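Side-chain contacts in uncharacterized protein (Enterococcus faecalis, PDB 3CLQ), which is of unknown function but belongs to the AllG family, named for a subunit of oxamate carbamoyltransferase, and may act in related carbamoyl-group chemistry: residues B[20-25]-B[350-355]; B[243-248]-B[310-315]. One frame throughout, in Å; residues are numbered along the deposited sequence.

Contact 1 (B[20-25]-B[350-355])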
loop_
_atom_site.group_PDB
_atom_site.type_symbol
_atom_site.label_atom_id
_atom_site.label_comp_id
_atom_site.label_asym_id
_atom_site.label_seq_id
_atom_site.Cartn_x
_atom_site.Cartn_y
_atom_site.Cartn_z
ATOM N N ARG B 20 -13.323 12.897 -21.441
ATOM C CA ARG B 20 -12.081 13.596 -21.212
ATOM C C ARG B 20 -11.556 13.228 -19.833
ATOM O O ARG B 20 -10.444 12.737 -19.700
ATOM C CB ARG B 20 -12.233 15.088 -21.369
ATOM C CG ARG B 20 -12.558 15.508 -22.784
ATOM C CD ARG B 20 -12.204 16.956 -22.975
ATOM N NE ARG B 20 -11.509 17.133 -24.240
ATOM C CZ ARG B 20 -10.530 18.009 -24.463
ATOM N NH1 ARG B 20 -10.087 18.815 -23.503
ATOM N NH2 ARG B 20 -9.993 18.068 -25.668
ATOM N N ILE B 21 -12.386 13.395 -18.823
ATOM C CA ILE B 21 -12.011 13.110 -17.457
ATOM C C ILE B 21 -11.406 11.723 -17.327
ATOM O O ILE B 21 -10.296 11.562 -16.818
ATOM C CB ILE B 21 -13.253 13.249 -16.572
ATOM C CG1 ILE B 21 -13.802 14.671 -16.690
ATOM C CG2 ILE B 21 -12.977 12.846 -15.112
ATOM C CD1 ILE B 21 -15.226 14.844 -16.136
ATOM N N ILE B 22 -12.121 10.717 -17.811
ATOM C CA ILE B 22 -11.657 9.328 -17.665
ATOM C C ILE B 22 -10.340 9.093 -18.380
ATOM O O ILE B 22 -9.449 8.421 -17.854
ATOM C CB ILE B 22 -12.706 8.335 -18.204
ATOM C CG1 ILE B 22 -13.862 8.183 -17.217
ATOM C CG2 ILE B 22 -12.076 6.974 -18.539
ATOM C CD1 ILE B 22 -15.103 7.594 -17.851
ATOM N N GLN B 23 -10.201 9.640 -19.582
ATOM C CA GLN B 23 -8.992 9.404 -20.365
ATOM C C GLN B 23 -7.819 10.353 -20.101
ATOM O O GLN B 23 -6.729 10.135 -20.624
ATOM C CB GLN B 23 -9.326 9.413 -21.843
ATOM C CG GLN B 23 -10.328 8.368 -22.190
ATOM C CD GLN B 23 -10.595 8.294 -23.674
ATOM O OE1 GLN B 23 -11.134 7.303 -24.159
ATOM N NE2 GLN B 23 -10.222 9.337 -24.403
ATOM N N SER B 24 -8.035 11.425 -19.343
ATOM C CA SER B 24 -6.918 12.239 -18.915
ATOM C C SER B 24 -5.896 11.362 -18.241
ATOM O O SER B 24 -6.243 10.373 -17.601
ATOM C CB SER B 24 -7.357 13.285 -17.932
ATOM O OG SER B 24 -8.110 14.258 -18.600
ATOM N N LYS B 25 -4.632 11.735 -18.374
ATOM C CA LYS B 25 -3.571 10.983 -17.768
ATOM C C LYS B 25 -2.568 11.958 -17.187
ATOM O O LYS B 25 -1.583 12.301 -17.819
ATOM C CB LYS B 25 -2.929 10.064 -18.801
ATOM C CG LYS B 25 -2.713 8.653 -18.306
ATOM C CD LYS B 25 -2.938 7.601 -19.414
ATOM C CE LYS B 25 -1.711 7.377 -20.262
ATOM N NZ LYS B 25 -0.456 7.140 -19.467
ATOM N N LYS B 350 -20.690 7.700 -15.768
ATOM C CA LYS B 350 -20.295 6.291 -15.990
ATOM C C LYS B 350 -19.099 5.934 -15.124
ATOM O O LYS B 350 -18.503 6.821 -14.528
ATOM C CB LYS B 350 -19.994 5.978 -17.468
ATOM C CG LYS B 350 -18.752 6.660 -18.037
ATOM C CD LYS B 350 -18.401 6.143 -19.441
ATOM C CE LYS B 350 -19.399 6.628 -20.494
ATOM N NZ LYS B 350 -18.893 6.351 -21.869
ATOM N N GLU B 351 -18.777 4.641 -15.039
ATOM C CA GLU B 351 -17.612 4.148 -14.272
ATOM C C GLU B 351 -16.313 4.393 -15.032
ATOM O O GLU B 351 -16.232 4.164 -16.227
ATOM C CB GLU B 351 -17.707 2.636 -14.003
ATOM C CG GLU B 351 -19.025 2.146 -13.428
ATOM C CD GLU B 351 -19.053 0.621 -13.195
ATOM O OE1 GLU B 351 -17.993 -0.049 -13.312
ATOM O OE2 GLU B 351 -20.153 0.087 -12.895
ATOM N N ASN B 352 -15.284 4.851 -14.336
ATOM C CA ASN B 352 -13.957 4.909 -14.920
ATOM C C ASN B 352 -13.301 3.516 -14.909
ATOM O O ASN B 352 -12.934 3.017 -13.850
ATOM C CB ASN B 352 -13.123 5.886 -14.108
ATOM C CG ASN B 352 -11.747 6.057 -14.659
ATOM O OD1 ASN B 352 -11.334 5.321 -15.560
ATOM N ND2 ASN B 352 -11.015 7.032 -14.137
ATOM N N PRO B 353 -13.136 2.883 -16.081
ATOM C CA PRO B 353 -12.542 1.523 -16.073
ATOM C C PRO B 353 -11.047 1.464 -15.671
ATOM O O PRO B 353 -10.548 0.413 -15.245
ATOM C CB PRO B 353 -12.741 1.037 -17.516
ATOM C CG PRO B 353 -12.842 2.268 -18.336
ATOM C CD PRO B 353 -13.467 3.343 -17.445
ATOM N N ASN B 354 -10.348 2.587 -15.788
ATOM C CA ASN B 354 -8.926 2.655 -15.497
ATOM C C ASN B 354 -8.618 2.737 -14.009
ATOM O O ASN B 354 -7.454 2.700 -13.617
ATOM C CB ASN B 354 -8.340 3.894 -16.179
ATOM C CG ASN B 354 -8.386 3.797 -17.687
ATOM O OD1 ASN B 354 -7.826 2.881 -18.256
ATOM N ND2 ASN B 354 -9.065 4.740 -18.342
ATOM N N VAL B 355 -9.656 2.888 -13.192
ATOM C CA VAL B 355 -9.506 3.026 -11.742
ATOM C C VAL B 355 -10.672 2.319 -11.045
ATOM O O VAL B 355 -11.822 2.765 -11.117
ATOM C CB VAL B 355 -9.500 4.508 -11.330
ATOM C CG1 VAL B 355 -9.266 4.672 -9.829
ATOM C CG2 VAL B 355 -8.479 5.255 -12.122
#

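Contact 2 (B[243-248]-B[310-315])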
loop_
_atom_site.group_PDB
_atom_site.type_symbol
_atom_site.label_atom_id
_atom_site.label_comp_id
_atom_site.label_asym_id
_atom_site.label_seq_id
_atom_site.Cartn_x
_atom_site.Cartn_y
_atom_site.Cartn_z
ATOM N N CYS B 243 -6.262 18.116 -12.595
ATOM C CA CYS B 243 -5.766 17.983 -13.945
ATOM C C CYS B 243 -6.756 17.236 -14.847
ATOM O O CYS B 243 -7.039 17.696 -15.946
ATOM C CB CYS B 243 -4.412 17.301 -13.924
ATOM S SG CYS B 243 -3.716 16.961 -15.554
ATOM N N ALA B 244 -7.288 16.107 -14.388
ATOM C CA ALA B 244 -8.319 15.392 -15.144
ATOM C C ALA B 244 -9.626 16.194 -15.281
ATOM O O ALA B 244 -10.105 16.449 -16.390
ATOM C CB ALA B 244 -8.594 14.055 -14.506
ATOM N N LEU B 245 -10.201 16.597 -14.154
ATOM C CA LEU B 245 -11.407 17.413 -14.159
ATOM C C LEU B 245 -11.379 18.638 -15.110
ATOM O O LEU B 245 -12.298 18.834 -15.915
ATOM C CB LEU B 245 -11.751 17.842 -12.750
ATOM C CG LEU B 245 -12.745 16.967 -11.976
ATOM C CD1 LEU B 245 -13.389 15.972 -12.908
ATOM C CD2 LEU B 245 -12.107 16.274 -10.800
ATOM N N ASP B 246 -10.327 19.446 -15.044
ATOM C CA ASP B 246 -10.223 20.610 -15.944
ATOM C C ASP B 246 -10.323 20.268 -17.425
ATOM O O ASP B 246 -10.739 21.113 -18.239
ATOM C CB ASP B 246 -8.923 21.362 -15.723
ATOM C CG ASP B 246 -8.923 22.151 -14.451
ATOM O OD1 ASP B 246 -9.924 22.091 -13.686
ATOM O OD2 ASP B 246 -7.910 22.845 -14.225
ATOM N N ALA B 247 -9.939 19.040 -17.784
ATOM C CA ALA B 247 -10.001 18.658 -19.187
ATOM C C ALA B 247 -11.416 18.299 -19.574
ATOM O O ALA B 247 -11.746 18.256 -20.754
ATOM C CB ALA B 247 -9.061 17.532 -19.494
ATOM N N GLY B 248 -12.242 18.039 -18.566
ATOM C CA GLY B 248 -13.676 17.871 -18.764
ATOM C C GLY B 248 -14.493 19.153 -18.614
ATOM O O GLY B 248 -15.713 19.120 -18.706
ATOM N N THR B 310 -11.374 15.553 -5.262
ATOM C CA THR B 310 -11.218 14.141 -5.140
ATOM C C THR B 310 -12.542 13.354 -5.352
ATOM O O THR B 310 -12.635 12.482 -6.210
ATOM C CB THR B 310 -10.572 13.916 -3.755
ATOM O OG1 THR B 310 -9.145 14.108 -3.876
ATOM C CG2 THR B 310 -10.866 12.583 -3.212
ATOM N N GLU B 311 -13.568 13.660 -4.580
ATOM C CA GLU B 311 -14.847 13.054 -4.853
ATOM C C GLU B 311 -15.452 13.569 -6.153
ATOM O O GLU B 311 -16.268 12.862 -6.769
ATOM C CB GLU B 311 -15.797 13.245 -3.678
ATOM C CG GLU B 311 -15.166 14.063 -2.573
ATOM C CD GLU B 311 -14.787 13.219 -1.370
ATOM O OE1 GLU B 311 -15.468 12.200 -1.128
ATOM O OE2 GLU B 311 -13.825 13.583 -0.652
ATOM N N THR B 312 -15.057 14.772 -6.585
ATOM C CA THR B 312 -15.530 15.269 -7.889
ATOM C C THR B 312 -15.028 14.356 -8.991
ATOM O O THR B 312 -15.687 14.227 -10.005
ATOM C CB THR B 312 -15.103 16.730 -8.249
ATOM O OG1 THR B 312 -15.576 17.649 -7.272
ATOM C CG2 THR B 312 -15.702 17.140 -9.583
ATOM N N TYR B 313 -13.858 13.743 -8.771
ATOM C CA TYR B 313 -13.177 12.855 -9.715
ATOM C C TYR B 313 -13.692 11.415 -9.665
ATOM O O TYR B 313 -13.669 10.703 -10.663
ATOM C CB TYR B 313 -11.672 12.826 -9.417
ATOM C CG TYR B 313 -10.874 11.905 -10.348
ATOM C CD1 TYR B 313 -10.613 12.261 -11.664
ATOM C CD2 TYR B 313 -10.421 10.675 -9.913
ATOM C CE1 TYR B 313 -9.907 11.415 -12.513
ATOM C CE2 TYR B 313 -9.714 9.824 -10.736
ATOM C CZ TYR B 313 -9.455 10.193 -12.033
ATOM O OH TYR B 313 -8.727 9.342 -12.849
ATOM N N GLY B 314 -14.103 10.980 -8.487
ATOM C CA GLY B 314 -14.677 9.663 -8.299
ATOM C C GLY B 314 -13.988 8.980 -7.147
ATOM O O GLY B 314 -14.286 7.842 -6.816
ATOM N N VAL B 315 -13.055 9.676 -6.519
ATOM C CA VAL B 315 -12.355 9.046 -5.442
ATOM C C VAL B 315 -12.687 9.689 -4.065
ATOM O O VAL B 315 -13.716 10.359 -3.932
ATOM C CB VAL B 315 -10.881 8.835 -5.848
ATOM C CG1 VAL B 315 -9.973 9.905 -5.305
ATOM C CG2 VAL B 315 -10.456 7.492 -5.431
#

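Contact 1 (B[20-25]-B[350-355])
The amide of Asn352 lies flat beneath Ile22, which covers one of its faces: Ile22 CG1 stands almost directly above Asn352 CG at 3.9 Å, and the methyl Ile22 CG2 rests 3.5 Å from Asn352 OD1. With Asn352 CG anti to its own backbone N (chi1 -178°), the amide reaches under the isoleucine, and the two side chains run antiparallel alongside each other. From the opposite face comes the backbone N-H of Asn354, bonded to Asn352 OD1 over 2.9 Å, its donor well above the carbonyl plane and off any lone pair. The second flat group, the amide of Asn354, is met at its nitrogen end, where Ile22 CG2 lies 3.8 Å from Asn354 ND2. No hydrogen bond crosses the contact; Ile22 carries most of it, packing on strand 348-352 and on the corner at Pro353 and Asn354.

That corner is an Asx turn, set up by the Asn352 carboxamide within a type I beta turn from Asn352 to Val355. It leaves an outermost strand of a three-stranded antiparallel sheet, where Asn352 pairs through its backbone with Ile365. Pro353 extends the apolar surface, its CD 4.0 Å from Ile22 CG2. At the other end of the isoleucine, Ile22 CD1 meets Lys350 CG at 3.8 Å, lying across the lysine chain and roughly perpendicular to it. That chain bends at chi3 (71°), and its NZ forms a salt bridge with Glu15, earlier on helix 6-23. Where the helix finishes, Arg20 O is gripped twice by Ser24, through its backbone N at 2.8 Å and through OG at 3.0 Å; Ser24 OG is also hydrogen-bonded to Asn120 ND2.

Contact 2 (B[243-248]-B[310-315])
This is a buried, largely apolar helix-to-helix contact about 10 Å from the centre of the chain, where helix 234-247 meets the short helix 309-313 close to its finish. Four side chains carry it, Ala244 and Leu245 from the first helix and Thr312 and Tyr313 from the second, with no hydrogen bond between the segments. The backbones come nearest at Leu245 and Tyr313, whose CA atoms are 6.6 Å apart. Leu245 wedges against both residues of the second helix: its CG packs 3.8 Å from the methyl Thr312 CG2, and its CD2 sits between that methyl and Tyr313 CB, 3.7 Å from the latter, at the edge of the tyrosine ring and near the ring plane. One residue earlier on the helix, Ala244 CB approaches the ring obliquely, 3.6 Å from Tyr313 CE1. The tyrosine reaches this alanine because its CG is anti to the backbone N (chi1 179°), which places the CE1 side of the ring beside Ala244.

Thr312 shows how a polar residue can serve an apolar interface. Its methyl, anti to the backbone N, is turned to Leu245, and its OG1 is satisfied within its own helix by Ala308 O. Helical geometry ends at Gly314, which has positive phi (130°); Gly314 N and Val315 N both bond to Thr310 O.

Around this pair, helix 234-247 touches strand 114-120 through Cys243 and Ala247, and through Ala244 it meets Ser24, just beyond helix 6-23. Gly248 O is held by Ser272 OG, next to strand 266-271.

Overall arrangement
The centres of contact 1 and contact 2 lie about 9 Å apart and the two touch directly; both segments of contact 2 fall in the sequence interval between those of contact 1. The end of helix 6-23 and Ser24 just after it, part of contact 1, pack on the end of helix 234-247, with Ser24 CB 3.6 Å from Ala244 CA and a probable hydrogen bond from Arg20 NH1 to Ala247 O at 3.3 Å. A second bridge is plain packing, Asn352 ND2 to Tyr313 OH at 3.5 Å. No active site is established. In contact 1, the Asn354 side chain lies about 5 Å from a bound PEG, probably from crystallisation.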